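Local coordinates for reticulocyte-binding protein 2a (PDB 4Z8N), which probably binds a receptor on the surface of red blood cells through this erythrocyte-binding domain during invasion by Plasmodium vivax, at residues 83-88 with 208-213; 102-107 with 204-209; 186-191 with 199-204. All coordinates share one frame; numbering follows the deposited sequence.

Contact 1. Residues 83-88 with 208-213; sequences VLEYPE and QEEMLD
Glu-85 and Glu-210 meet chiefly through their carboxylates, and the pair is a worked example of how a helical core can accommodate two buried acids. The polar approach is very short: OE2 of Glu-85 lies 2.7 Å from OE2 of Glu-210. At this separation one of the two acids is probably protonated. The basic partner, Lys-280, lies outside both segments and forms a salt bridge with Glu-85 OE2; its charge would be expected to offset part of the negative charge gathered here.

The carbon contacts are secondary. Both chains run extended beyond CG and meet roughly perpendicular, with the carboxylate planes turned 64° apart, and CG of Glu-85 comes 3.6 Å from Glu-210 OE2. Glu-210 reaches across with chi1 at 66°, which sets its CG over its own main chain, flanked by N and C, while the nearest CA atoms, those of Glu-85 and Glu-210, remain 10.4 Å apart.

The meeting point falls at the last turn of helix 71-85, beside the first half of helix 199-237. Helix 246-297, which supplies Lys-280, also packs Leu-283 against Glu-85.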
ATOM      1  N   VAL A  83      17.056 -14.259 -10.263  1.00 37.54           N
ATOM      2  CA  VAL A  83      18.303 -14.327 -11.022  1.00 37.43           C
ATOM      3  C   VAL A  83      19.182 -13.108 -10.745  1.00 33.37           C
ATOM      4  O   VAL A  83      20.398 -13.227 -10.575  1.00 33.56           O
ATOM      5  CB  VAL A  83      18.048 -14.423 -12.544  1.00 42.89           C
ATOM      6  CG1 VAL A  83      19.367 -14.501 -13.301  1.00 44.77           C
ATOM      7  CG2 VAL A  83      17.179 -15.628 -12.868  1.00 43.22           C
ATOM      8  N   LEU A  84      18.558 -11.937 -10.692  1.00 30.73           N
ATOM      9  CA  LEU A  84      19.281 -10.684 -10.503  1.00 32.66           C
ATOM     10  C   LEU A  84      19.814 -10.519  -9.081  1.00 32.15           C
ATOM     11  O   LEU A  84      20.766  -9.770  -8.853  1.00 30.39           O
ATOM     12  CB  LEU A  84      18.380  -9.498 -10.857  1.00 30.91           C
ATOM     13  CG  LEU A  84      17.925  -9.398 -12.314  1.00 34.41           C
ATOM     14  CD1 LEU A  84      16.875  -8.310 -12.465  1.00 35.63           C
ATOM     15  CD2 LEU A  84      19.110  -9.130 -13.232  1.00 33.88           C
ATOM     16  N   GLU A  85      19.201 -11.215  -8.128  1.00 32.11           N
ATOM     17  CA  GLU A  85      19.615 -11.122  -6.729  1.00 34.78           C
ATOM     18  C   GLU A  85      20.678 -12.153  -6.388  1.00 36.02           C
ATOM     19  O   GLU A  85      21.480 -11.957  -5.472  1.00 37.49           O
ATOM     20  CB  GLU A  85      18.415 -11.292  -5.797  1.00 38.30           C
ATOM     21  CG  GLU A  85      17.485 -10.094  -5.759  1.00 38.97           C
ATOM     22  CD  GLU A  85      16.359 -10.267  -4.757  1.00 37.88           C
ATOM     23  OE1 GLU A  85      16.157 -11.402  -4.279  1.00 37.92           O
ATOM     24  OE2 GLU A  85      15.687  -9.264  -4.443  1.00 38.83           O
ATOM     25  N   TYR A  86      20.678 -13.256  -7.127  1.00 36.64           N
ATOM     26  CA  TYR A  86      21.649 -14.318  -6.907  1.00 34.58           C
ATOM     27  C   TYR A  86      22.335 -14.730  -8.207  1.00 38.05           C
ATOM     28  O   TYR A  86      22.189 -15.868  -8.649  1.00 39.81           O
ATOM     29  CB  TYR A  86      20.968 -15.528  -6.260  1.00 35.83           C
ATOM     30  CG  TYR A  86      20.342 -15.223  -4.915  1.00 37.64           C
ATOM     31  CD1 TYR A  86      19.040 -14.748  -4.823  1.00 39.40           C
ATOM     32  CD2 TYR A  86      21.057 -15.403  -3.739  1.00 41.46           C
ATOM     33  CE1 TYR A  86      18.467 -14.464  -3.595  1.00 43.21           C
ATOM     34  CE2 TYR A  86      20.492 -15.124  -2.508  1.00 44.83           C
ATOM     35  CZ  TYR A  86      19.198 -14.655  -2.441  1.00 44.81           C
ATOM     36  OH  TYR A  86      18.635 -14.377  -1.216  1.00 51.14           O
ATOM     37  N   PRO A  87      23.095 -13.803  -8.819  1.00 38.53           N
ATOM     38  CA  PRO A  87      23.708 -14.095 -10.120  1.00 34.75           C
ATOM     39  C   PRO A  87      24.835 -15.120 -10.040  1.00 36.28           C
ATOM     40  O   PRO A  87      25.004 -15.912 -10.968  1.00 36.18           O
ATOM     41  CB  PRO A  87      24.250 -12.731 -10.565  1.00 32.33           C
ATOM     42  CG  PRO A  87      24.510 -12.001  -9.293  1.00 33.62           C
ATOM     43  CD  PRO A  87      23.439 -12.451  -8.338  1.00 32.40           C
ATOM     44  N   GLU A  88      25.595 -15.096  -8.950  1.00 36.38           N
ATOM     45  CA  GLU A  88      26.727 -16.000  -8.788  1.00 42.70           C
ATOM     46  C   GLU A  88      26.251 -17.446  -8.689  1.00 39.96           C
ATOM     47  O   GLU A  88      26.826 -18.340  -9.306  1.00 38.03           O
ATOM     48  CB  GLU A  88      27.548 -15.625  -7.551  1.00 51.58           C
ATOM     49  CG  GLU A  88      28.028 -14.176  -7.522  1.00 58.64           C
ATOM     50  CD  GLU A  88      27.103 -13.257  -6.734  1.00 65.22           C
ATOM     51  OE1 GLU A  88      25.921 -13.612  -6.541  1.00 66.23           O
ATOM     52  OE2 GLU A  88      27.565 -12.181  -6.295  1.00 65.16           O
ATOM     53  N   GLN A 208      20.238  -2.401  -4.123  1.00 38.92           N
ATOM     54  CA  GLN A 208      20.162  -1.047  -3.595  1.00 42.06           C
ATOM     55  C   GLN A 208      19.023  -0.283  -4.226  1.00 44.11           C
ATOM     56  O   GLN A 208      18.330   0.432  -3.563  1.00 34.77           O
ATOM     57  CB  GLN A 208      21.452  -0.247  -3.791  1.00 35.61           C
ATOM     58  CG  GLN A 208      22.573  -0.570  -2.840  1.00 57.00           C
ATOM     59  CD  GLN A 208      23.903   0.058  -3.199  1.00 60.04           C
ATOM     60  OE1 GLN A 208      24.832  -0.035  -2.458  1.00 70.13           O
ATOM     61  NE2 GLN A 208      23.983   0.676  -4.330  1.00 62.10           N
ATOM     62  N   GLU A 209      18.848  -0.426  -5.525  1.00 47.44           N
ATOM     63  CA  GLU A 209      17.779   0.330  -6.184  1.00 50.33           C
ATOM     64  C   GLU A 209      16.382  -0.148  -5.792  1.00 46.42           C
ATOM     65  O   GLU A 209      15.484   0.667  -5.571  1.00 47.55           O
ATOM     66  CB  GLU A 209      17.922   0.272  -7.705  1.00 62.99           C
ATOM     67  CG  GLU A 209      17.008   1.247  -8.468  1.00 76.00           C
ATOM     68  CD  GLU A 209      17.490   1.501  -9.887  1.00 90.97           C
ATOM     69  OE1 GLU A 209      18.607   1.046 -10.209  1.00 94.90           O
ATOM     70  OE2 GLU A 209      16.761   2.143 -10.679  1.00 97.34           O
ATOM     71  N   GLU A 210      16.183  -1.461  -5.713  1.00 35.93           N
ATOM     72  CA  GLU A 210      14.861  -1.969  -5.371  1.00 43.31           C
ATOM     73  C   GLU A 210      14.572  -1.753  -3.885  1.00 37.26           C
ATOM     74  O   GLU A 210      13.416  -1.640  -3.490  1.00 38.30           O
ATOM     75  CB  GLU A 210      14.713  -3.448  -5.769  1.00 46.73           C
ATOM     76  CG  GLU A 210      15.590  -4.442  -5.029  1.00 48.68           C
ATOM     77  CD  GLU A 210      15.314  -5.881  -5.460  1.00 48.68           C
ATOM     78  OE1 GLU A 210      14.190  -6.170  -5.926  1.00 48.00           O
ATOM     79  OE2 GLU A 210      16.224  -6.728  -5.340  1.00 48.02           O
ATOM     80  N   MET A 211      15.612  -1.660  -3.065  1.00 37.67           N
ATOM     81  CA  MET A 211      15.404  -1.323  -1.659  1.00 35.84           C
ATOM     82  C   MET A 211      14.959   0.128  -1.518  1.00 34.50           C
ATOM     83  O   MET A 211      14.106   0.442  -0.688  1.00 34.78           O
ATOM     84  CB  MET A 211      16.665  -1.583  -0.837  1.00 34.61           C
ATOM     85  CG  MET A 211      16.866  -3.050  -0.508  1.00 34.50           C
ATOM     86  SD  MET A 211      18.270  -3.372   0.570  1.00 37.66           S
ATOM     87  CE  MET A 211      17.653  -2.749   2.136  1.00 46.04           C
ATOM     88  N   LEU A 212      15.525   1.007  -2.342  1.00 36.00           N
ATOM     89  CA  LEU A 212      15.102   2.402  -2.375  1.00 37.55           C
ATOM     90  C   LEU A 212      13.672   2.516  -2.911  1.00 41.13           C
ATOM     91  O   LEU A 212      12.891   3.343  -2.438  1.00 39.90           O
ATOM     92  CB  LEU A 212      16.065   3.245  -3.218  1.00 31.05           C
ATOM     93  CG  LEU A 212      17.442   3.527  -2.599  1.00 32.22           C
ATOM     94  CD1 LEU A 212      18.366   4.205  -3.601  1.00 35.15           C
ATOM     95  CD2 LEU A 212      17.315   4.375  -1.343  1.00 32.19           C
ATOM     96  N   ASP A 213      13.332   1.674  -3.884  1.00 42.74           N
ATOM     97  CA  ASP A 213      11.979   1.651  -4.449  1.00 45.59           C
ATOM     98  C   ASP A 213      10.946   1.201  -3.425  1.00 41.34           C
ATOM     99  O   ASP A 213       9.844   1.744  -3.359  1.00 44.42           O
ATOM    100  CB  ASP A 213      11.917   0.732  -5.670  1.00 49.06           C
ATOM    101  CG  ASP A 213      12.610   1.321  -6.877  1.00 53.24           C
ATOM    102  OD1 ASP A 213      12.682   2.565  -6.975  1.00 57.70           O
ATOM    103  OD2 ASP A 213      13.082   0.539  -7.727  1.00 56.09           O
TER

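Contact 2. Residues 102-107 with 204-209; sequences NEYKQQ and INFLQE
Tyr-104 and Phe-206 meet from two helices whose backbones stay well apart, the nearest CA atoms, those of these two residues, being 10.6 Å from one another. Between them the rings form a T-shaped (edge-to-face) aromatic pair, one of the ways in which neighbouring helices of this all-helical erythrocyte-binding domain are joined across a wide backbone separation. Phe-206 supplies the edge and Tyr-104 the face. The ring planes stand almost perpendicular, at 89°, and the centroids are 5.2 Å apart.

Both side chains extend toward the opposite helix with CG anti to the backbone N (chi1 156° in Tyr-104 and 170° in Phe-206), which sends each ring out from its own helix toward the other. In such a pair the slightly positive C-H edge of one ring meets the electron-rich face of the other, so the attraction is partly electrostatic as well as dispersive. No hydrogen bond links the segments, and the phenol OH of Tyr-104 has no part in the contact: the ring face does the work.

The surroundings place the pair at a three-helix junction. Leu-77, Thr-80 and Leu-84 of helix 71-85 pack on Tyr-104, and Leu-84 also touches Phe-206, so that this helix packs beside both rings. Further round helix 199-237, Leu-207 turns to helix 246-297, where it meets Leu-283 and Leu-287.

One carbon of Phe-206 makes the closest approach. CE1 sits 3.8 Å above the Tyr-104 plane, over the ring centre, and is therefore nearly equally far from several ring atoms: 3.8 Å from Tyr-104 CE2, 3.9 Å from Tyr-104 CZ and 4.0 Å from Tyr-104 CD2.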
ATOM      1  N   ASN A 102      17.243  -5.709 -18.137  1.00 39.82           N
ATOM      2  CA  ASN A 102      16.399  -5.127 -19.169  1.00 46.97           C
ATOM      3  C   ASN A 102      15.044  -5.834 -19.216  1.00 48.59           C
ATOM      4  O   ASN A 102      13.999  -5.197 -19.357  1.00 45.73           O
ATOM      5  CB  ASN A 102      17.100  -5.204 -20.525  1.00 52.61           C
ATOM      6  CG  ASN A 102      16.398  -4.393 -21.591  1.00 63.99           C
ATOM      7  OD1 ASN A 102      16.604  -3.185 -21.703  1.00 71.57           O
ATOM      8  ND2 ASN A 102      15.570  -5.055 -22.389  1.00 65.52           N
ATOM      9  N   GLU A 103      15.074  -7.155 -19.080  1.00 45.00           N
ATOM     10  CA  GLU A 103      13.864  -7.967 -19.052  1.00 48.11           C
ATOM     11  C   GLU A 103      13.010  -7.654 -17.822  1.00 47.45           C
ATOM     12  O   GLU A 103      11.780  -7.619 -17.898  1.00 43.68           O
ATOM     13  CB  GLU A 103      14.231  -9.453 -19.080  1.00 55.55           C
ATOM     14  CG  GLU A 103      13.052 -10.398 -19.229  1.00 65.81           C
ATOM     15  CD  GLU A 103      13.490 -11.834 -19.455  1.00 75.07           C
ATOM     16  OE1 GLU A 103      14.708 -12.067 -19.611  1.00 78.35           O
ATOM     17  OE2 GLU A 103      12.619 -12.729 -19.478  1.00 78.30           O
ATOM     18  N   TYR A 104      13.677  -7.426 -16.694  1.00 40.92           N
ATOM     19  CA  TYR A 104      13.008  -7.086 -15.444  1.00 39.12           C
ATOM     20  C   TYR A 104      12.180  -5.807 -15.570  1.00 39.54           C
ATOM     21  O   TYR A 104      11.049  -5.746 -15.093  1.00 39.72           O
ATOM     22  CB  TYR A 104      14.036  -6.941 -14.320  1.00 37.87           C
ATOM     23  CG  TYR A 104      13.578  -6.070 -13.171  1.00 37.79           C
ATOM     24  CD1 TYR A 104      12.748  -6.572 -12.176  1.00 36.53           C
ATOM     25  CD2 TYR A 104      13.980  -4.743 -13.079  1.00 41.09           C
ATOM     26  CE1 TYR A 104      12.330  -5.776 -11.125  1.00 38.18           C
ATOM     27  CE2 TYR A 104      13.566  -3.941 -12.035  1.00 43.16           C
ATOM     28  CZ  TYR A 104      12.741  -4.461 -11.062  1.00 42.19           C
ATOM     29  OH  TYR A 104      12.332  -3.659 -10.021  1.00 46.21           O
ATOM     30  N   LYS A 105      12.749  -4.793 -16.214  1.00 39.22           N
ATOM     31  CA  LYS A 105      12.052  -3.527 -16.423  1.00 44.03           C
ATOM     32  C   LYS A 105      10.767  -3.717 -17.223  1.00 46.07           C
ATOM     33  O   LYS A 105       9.716  -3.195 -16.857  1.00 47.96           O
ATOM     34  CB  LYS A 105      12.958  -2.525 -17.141  1.00 44.92           C
ATOM     35  CG  LYS A 105      14.169  -2.076 -16.345  1.00 48.31           C
ATOM     36  CD  LYS A 105      15.121  -1.282 -17.232  1.00 57.12           C
ATOM     37  CE  LYS A 105      16.213  -0.603 -16.424  1.00 59.98           C
ATOM     38  NZ  LYS A 105      17.197   0.102 -17.295  1.00 65.90           N
ATOM     39  N   GLN A 106      10.862  -4.463 -18.320  1.00 44.71           N
ATOM     40  CA  GLN A 106       9.706  -4.739 -19.163  1.00 46.82           C
ATOM     41  C   GLN A 106       8.649  -5.513 -18.385  1.00 40.80           C
ATOM     42  O   GLN A 106       7.459  -5.206 -18.454  1.00 39.78           O
ATOM     43  CB  GLN A 106      10.127  -5.518 -20.410  1.00 50.89           C
ATOM     44  CG  GLN A 106      11.147  -4.792 -21.274  1.00 61.50           C
ATOM     45  CD  GLN A 106      11.813  -5.703 -22.290  1.00 72.29           C
ATOM     46  OE1 GLN A 106      11.916  -6.914 -22.084  1.00 71.06           O
ATOM     47  NE2 GLN A 106      12.269  -5.123 -23.395  1.00 77.07           N
ATOM     48  N   GLN A 107       9.098  -6.511 -17.631  1.00 38.10           N
ATOM     49  CA  GLN A 107       8.197  -7.366 -16.871  1.00 39.73           C
ATOM     50  C   GLN A 107       7.534  -6.631 -15.709  1.00 40.34           C
ATOM     51  O   GLN A 107       6.376  -6.896 -15.387  1.00 38.57           O
ATOM     52  CB  GLN A 107       8.948  -8.594 -16.352  1.00 39.17           C
ATOM     53  CG  GLN A 107       9.263  -9.617 -17.433  1.00 45.98           C
ATOM     54  CD  GLN A 107      10.105 -10.759 -16.912  1.00 47.35           C
ATOM     55  OE1 GLN A 107      10.825 -10.610 -15.924  1.00 40.60           O
ATOM     56  NE2 GLN A 107      10.017 -11.908 -17.569  1.00 49.02           N
ATOM     57  N   ILE A 204      24.517  -5.679  -6.403  1.00 41.38           N
ATOM     58  CA  ILE A 204      24.512  -4.711  -5.306  1.00 38.56           C
ATOM     59  C   ILE A 204      23.732  -3.464  -5.709  1.00 42.04           C
ATOM     60  O   ILE A 204      22.823  -2.993  -5.016  1.00 40.70           O
ATOM     61  CB  ILE A 204      25.958  -4.328  -4.930  1.00 36.70           C
ATOM     62  CG1 ILE A 204      26.647  -5.492  -4.229  1.00 37.79           C
ATOM     63  CG2 ILE A 204      26.009  -3.104  -4.056  1.00 36.95           C
ATOM     64  CD1 ILE A 204      28.082  -5.210  -3.871  1.00 41.29           C
ATOM     65  N   ASN A 205      24.159  -2.932  -6.841  1.00 39.07           N
ATOM     66  CA  ASN A 205      23.477  -1.935  -7.641  1.00 45.58           C
ATOM     67  C   ASN A 205      21.987  -2.158  -7.879  1.00 44.76           C
ATOM     68  O   ASN A 205      21.212  -1.235  -7.694  1.00 47.14           O
ATOM     69  CB  ASN A 205      24.250  -1.904  -8.938  1.00 58.81           C
ATOM     70  CG  ASN A 205      25.362  -0.895  -8.917  1.00 73.82           C
ATOM     71  OD1 ASN A 205      25.121   0.225  -9.334  1.00 79.12           O
ATOM     72  ND2 ASN A 205      26.436  -1.168  -8.111  1.00 80.93           N
ATOM     73  N   PHE A 206      21.580  -3.369  -8.256  1.00 36.37           N
ATOM     74  CA  PHE A 206      20.152  -3.685  -8.398  1.00 37.73           C
ATOM     75  C   PHE A 206      19.392  -3.755  -7.062  1.00 39.77           C
ATOM     76  O   PHE A 206      18.273  -3.239  -6.931  1.00 39.31           O
ATOM     77  CB  PHE A 206      19.997  -5.008  -9.137  1.00 35.90           C
ATOM     78  CG  PHE A 206      18.599  -5.550  -9.134  1.00 40.18           C
ATOM     79  CD1 PHE A 206      17.629  -4.995  -9.950  1.00 38.90           C
ATOM     80  CD2 PHE A 206      18.262  -6.627  -8.331  1.00 37.96           C
ATOM     81  CE1 PHE A 206      16.352  -5.495  -9.961  1.00 41.54           C
ATOM     82  CE2 PHE A 206      16.985  -7.132  -8.337  1.00 39.77           C
ATOM     83  CZ  PHE A 206      16.027  -6.566  -9.153  1.00 44.25           C
ATOM     84  N   LEU A 207      20.001  -4.424  -6.087  1.00 41.56           N
ATOM     85  CA  LEU A 207      19.404  -4.608  -4.765  1.00 39.49           C
ATOM     86  C   LEU A 207      19.257  -3.292  -3.993  1.00 40.31           C
ATOM     87  O   LEU A 207      18.205  -3.033  -3.416  1.00 37.21           O
ATOM     88  CB  LEU A 207      20.232  -5.601  -3.953  1.00 45.62           C
ATOM     89  CG  LEU A 207      19.612  -6.079  -2.643  1.00 50.44           C
ATOM     90  CD1 LEU A 207      18.164  -6.484  -2.845  1.00 48.18           C
ATOM     91  CD2 LEU A 207      20.409  -7.236  -2.111  1.00 53.79           C
ATOM     92  N   GLN A 208      20.238  -2.401  -4.123  1.00 38.92           N
ATOM     93  CA  GLN A 208      20.162  -1.047  -3.595  1.00 42.06           C
ATOM     94  C   GLN A 208      19.023  -0.283  -4.226  1.00 44.11           C
ATOM     95  O   GLN A 208      18.330   0.432  -3.563  1.00 34.77           O
ATOM     96  CB  GLN A 208      21.452  -0.247  -3.791  1.00 35.61           C
ATOM     97  CG  GLN A 208      22.573  -0.570  -2.840  1.00 57.00           C
ATOM     98  CD  GLN A 208      23.903   0.058  -3.199  1.00 60.04           C
ATOM     99  OE1 GLN A 208      24.832  -0.035  -2.458  1.00 70.13           O
ATOM    100  NE2 GLN A 208      23.983   0.676  -4.330  1.00 62.10           N
ATOM    101  N   GLU A 209      18.848  -0.426  -5.525  1.00 47.44           N
ATOM    102  CA  GLU A 209      17.779   0.330  -6.184  1.00 50.33           C
ATOM    103  C   GLU A 209      16.382  -0.148  -5.792  1.00 46.42           C
ATOM    104  O   GLU A 209      15.484   0.667  -5.571  1.00 47.55           O
ATOM    105  CB  GLU A 209      17.922   0.272  -7.705  1.00 62.99           C
ATOM    106  CG  GLU A 209      17.008   1.247  -8.468  1.00 76.00           C
ATOM    107  CD  GLU A 209      17.490   1.501  -9.887  1.00 90.97           C
ATOM    108  OE1 GLU A 209      18.607   1.046 -10.209  1.00 94.90           O
ATOM    109  OE2 GLU A 209      16.761   2.143 -10.679  1.00 97.34           O
TER

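Contact 3. Residues 186-191 with 199-204; sequences TLMLKV and VTISAI
Met-188 reaches across to Ile-201 and Ile-204 where two consecutive helices, 168-194 and 199-237, run back alongside each other as a helical hairpin. The short segments lie nearly antiparallel, at 158°, with their axes 11.3 Å apart at closest approach.

From CB, which points toward the opposite helix, the methionine chain bends at chi2 (-54°) and again at chi3 (-64°), folding its end over the isoleucine branches. CG is the first atom to touch, 3.8 Å from CG2 of Ile-204. SD lies at the same distance, 3.8 Å, from that Ile-204 methyl. The terminal CE then reaches the neighbouring turn, where it comes within 3.7 Å of CG2 of Ile-201 and also remains near Ile-204. Beside this, Val-191 and Ile-201 pass side by side, pointing opposite ways, Val-191 CG1 meeting Ile-201 CD1 at 4.0 Å.

Helix 246-297 packs against the same isoleucines, with Leu-291 on Ile-201 and Leu-287 on Ile-204. Every contact across the two segments is made by carbon or thioether sulfur, with no hydrogen bond between them, which implies that shape fit and removal of apolar surface from water join the hairpin here.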
ATOM      1  N   THR A 186      26.482   5.954  -3.435  1.00 28.38           N
ATOM      2  CA  THR A 186      27.630   6.824  -3.639  1.00 33.18           C
ATOM      3  C   THR A 186      28.935   6.035  -3.573  1.00 34.76           C
ATOM      4  O   THR A 186      29.827   6.219  -4.399  1.00 34.53           O
ATOM      5  CB  THR A 186      27.657   7.949  -2.594  1.00 37.56           C
ATOM      6  OG1 THR A 186      26.491   8.767  -2.748  1.00 41.25           O
ATOM      7  CG2 THR A 186      28.904   8.801  -2.759  1.00 34.86           C
ATOM      8  N   LEU A 187      29.031   5.152  -2.587  1.00 38.36           N
ATOM      9  CA  LEU A 187      30.195   4.289  -2.433  1.00 40.74           C
ATOM     10  C   LEU A 187      30.436   3.427  -3.676  1.00 40.41           C
ATOM     11  O   LEU A 187      31.574   3.283  -4.130  1.00 36.76           O
ATOM     12  CB  LEU A 187      30.027   3.401  -1.201  1.00 39.01           C
ATOM     13  CG  LEU A 187      31.104   2.340  -0.971  1.00 47.37           C
ATOM     14  CD1 LEU A 187      32.452   2.990  -0.692  1.00 49.07           C
ATOM     15  CD2 LEU A 187      30.702   1.411   0.162  1.00 48.98           C
ATOM     16  N   MET A 188      29.363   2.867  -4.228  1.00 34.88           N
ATOM     17  CA  MET A 188      29.470   1.998  -5.399  1.00 38.97           C
ATOM     18  C   MET A 188      29.886   2.768  -6.653  1.00 40.94           C
ATOM     19  O   MET A 188      30.478   2.194  -7.567  1.00 46.07           O
ATOM     20  CB  MET A 188      28.151   1.261  -5.646  1.00 36.63           C
ATOM     21  CG  MET A 188      27.833   0.194  -4.610  1.00 36.55           C
ATOM     22  SD  MET A 188      29.149  -1.028  -4.394  1.00 40.39           S
ATOM     23  CE  MET A 188      29.170  -1.800  -6.011  1.00 45.46           C
ATOM     24  N   LEU A 189      29.581   4.063  -6.696  1.00 37.24           N
ATOM     25  CA  LEU A 189      30.062   4.914  -7.782  1.00 38.73           C
ATOM     26  C   LEU A 189      31.581   5.020  -7.724  1.00 43.23           C
ATOM     27  O   LEU A 189      32.248   5.117  -8.754  1.00 44.79           O
ATOM     28  CB  LEU A 189      29.437   6.308  -7.710  1.00 41.26           C
ATOM     29  CG  LEU A 189      27.941   6.445  -7.996  1.00 44.53           C
ATOM     30  CD1 LEU A 189      27.516   7.897  -7.845  1.00 45.31           C
ATOM     31  CD2 LEU A 189      27.601   5.924  -9.386  1.00 46.44           C
ATOM     32  N   LYS A 190      32.125   5.005  -6.511  1.00 39.73           N
ATOM     33  CA  LYS A 190      33.572   5.037  -6.334  1.00 41.01           C
ATOM     34  C   LYS A 190      34.175   3.667  -6.646  1.00 40.50           C
ATOM     35  O   LYS A 190      35.292   3.572  -7.153  1.00 44.34           O
ATOM     36  CB  LYS A 190      33.936   5.471  -4.911  1.00 40.71           C
ATOM     37  CG  LYS A 190      35.420   5.722  -4.705  1.00 43.19           C
ATOM     38  CD  LYS A 190      35.924   6.802  -5.647  1.00 48.75           C
ATOM     39  CE  LYS A 190      37.387   6.601  -5.983  1.00 53.14           C
ATOM     40  NZ  LYS A 190      37.851   7.570  -7.012  1.00 58.95           N
ATOM     41  N   VAL A 191      33.424   2.611  -6.341  1.00 38.68           N
ATOM     42  CA  VAL A 191      33.860   1.242  -6.604  1.00 42.21           C
ATOM     43  C   VAL A 191      34.020   0.984  -8.102  1.00 46.55           C
ATOM     44  O   VAL A 191      35.010   0.391  -8.538  1.00 45.58           O
ATOM     45  CB  VAL A 191      32.871   0.215  -6.013  1.00 42.54           C
ATOM     46  CG1 VAL A 191      33.205  -1.189  -6.492  1.00 46.44           C
ATOM     47  CG2 VAL A 191      32.880   0.282  -4.495  1.00 42.13           C
ATOM     48  N   VAL A 199      29.153  -9.284 -11.937  1.00 47.85           N
ATOM     49  CA  VAL A 199      27.762  -9.544 -11.565  1.00 46.85           C
ATOM     50  C   VAL A 199      27.476  -9.219 -10.097  1.00 43.57           C
ATOM     51  O   VAL A 199      26.355  -8.846  -9.750  1.00 41.98           O
ATOM     52  CB  VAL A 199      27.362 -11.011 -11.848  1.00 51.12           C
ATOM     53  CG1 VAL A 199      27.309 -11.264 -13.348  1.00 55.08           C
ATOM     54  CG2 VAL A 199      28.320 -11.980 -11.167  1.00 51.17           C
ATOM     55  N   THR A 200      28.484  -9.353  -9.240  1.00 42.95           N
ATOM     56  CA  THR A 200      28.327  -9.005  -7.829  1.00 42.59           C
ATOM     57  C   THR A 200      28.083  -7.505  -7.675  1.00 37.55           C
ATOM     58  O   THR A 200      27.203  -7.084  -6.925  1.00 36.02           O
ATOM     59  CB  THR A 200      29.556  -9.418  -6.997  1.00 40.82           C
ATOM     60  OG1 THR A 200      29.703 -10.841  -7.037  1.00 45.61           O
ATOM     61  CG2 THR A 200      29.401  -8.969  -5.545  1.00 38.50           C
ATOM     62  N   ILE A 201      28.862  -6.707  -8.397  1.00 39.11           N
ATOM     63  CA  ILE A 201      28.671  -5.260  -8.409  1.00 41.63           C
ATOM     64  C   ILE A 201      27.296  -4.908  -8.969  1.00 42.39           C
ATOM     65  O   ILE A 201      26.582  -4.073  -8.412  1.00 41.38           O
ATOM     66  CB  ILE A 201      29.768  -4.553  -9.237  1.00 38.40           C
ATOM     67  CG1 ILE A 201      31.111  -4.629  -8.507  1.00 42.31           C
ATOM     68  CG2 ILE A 201      29.392  -3.101  -9.515  1.00 36.03           C
ATOM     69  CD1 ILE A 201      32.260  -3.975  -9.257  1.00 44.00           C
ATOM     70  N   SER A 202      26.928  -5.561 -10.067  1.00 44.08           N
ATOM     71  CA  SER A 202      25.637  -5.327 -10.700  1.00 45.67           C
ATOM     72  C   SER A 202      24.488  -5.682  -9.760  1.00 44.86           C
ATOM     73  O   SER A 202      23.477  -4.982  -9.715  1.00 39.92           O
ATOM     74  CB  SER A 202      25.527  -6.127 -11.998  1.00 45.18           C
ATOM     75  OG  SER A 202      26.547  -5.761 -12.908  1.00 49.98           O
ATOM     76  N   ALA A 203      24.652  -6.762  -9.002  1.00 42.35           N
ATOM     77  CA  ALA A 203      23.622  -7.210  -8.065  1.00 45.24           C
ATOM     78  C   ALA A 203      23.415  -6.229  -6.906  1.00 33.65           C
ATOM     79  O   ALA A 203      22.288  -5.988  -6.477  1.00 35.52           O
ATOM     80  CB  ALA A 203      23.969  -8.598  -7.529  1.00 38.15           C
ATOM     81  N   ILE A 204      24.517  -5.679  -6.403  1.00 41.38           N
ATOM     82  CA  ILE A 204      24.512  -4.711  -5.306  1.00 38.56           C
ATOM     83  C   ILE A 204      23.732  -3.464  -5.709  1.00 42.04           C
ATOM     84  O   ILE A 204      22.823  -2.993  -5.016  1.00 40.70           O
ATOM     85  CB  ILE A 204      25.958  -4.328  -4.930  1.00 36.70           C
ATOM     86  CG1 ILE A 204      26.647  -5.492  -4.229  1.00 37.79           C
ATOM     87  CG2 ILE A 204      26.009  -3.104  -4.056  1.00 36.95           C
ATOM     88  CD1 ILE A 204      28.082  -5.210  -3.871  1.00 41.29           C
TER

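Helix 199-237 is common to all three contacts and meets a different helix in each: the end of helix 71-85 in contact 1, helix 94-115 on much the same side in contact 2, and helix 168-194 in contact 3. Contact 1 is fully buried and contact 3 mostly so, with Val-191 partly exposed; in contact 2 Tyr-104 is partly exposed. Chemistry changes with place: paired acids in the first, an aromatic pair in the second, aliphatic and thioether groups in the third. Contacts 1 and 2 adjoin, their centres about 6 Å apart, with Leu-84 packing between them. Contact 3 joins consecutive helices and is nested inside the loops that the other two close.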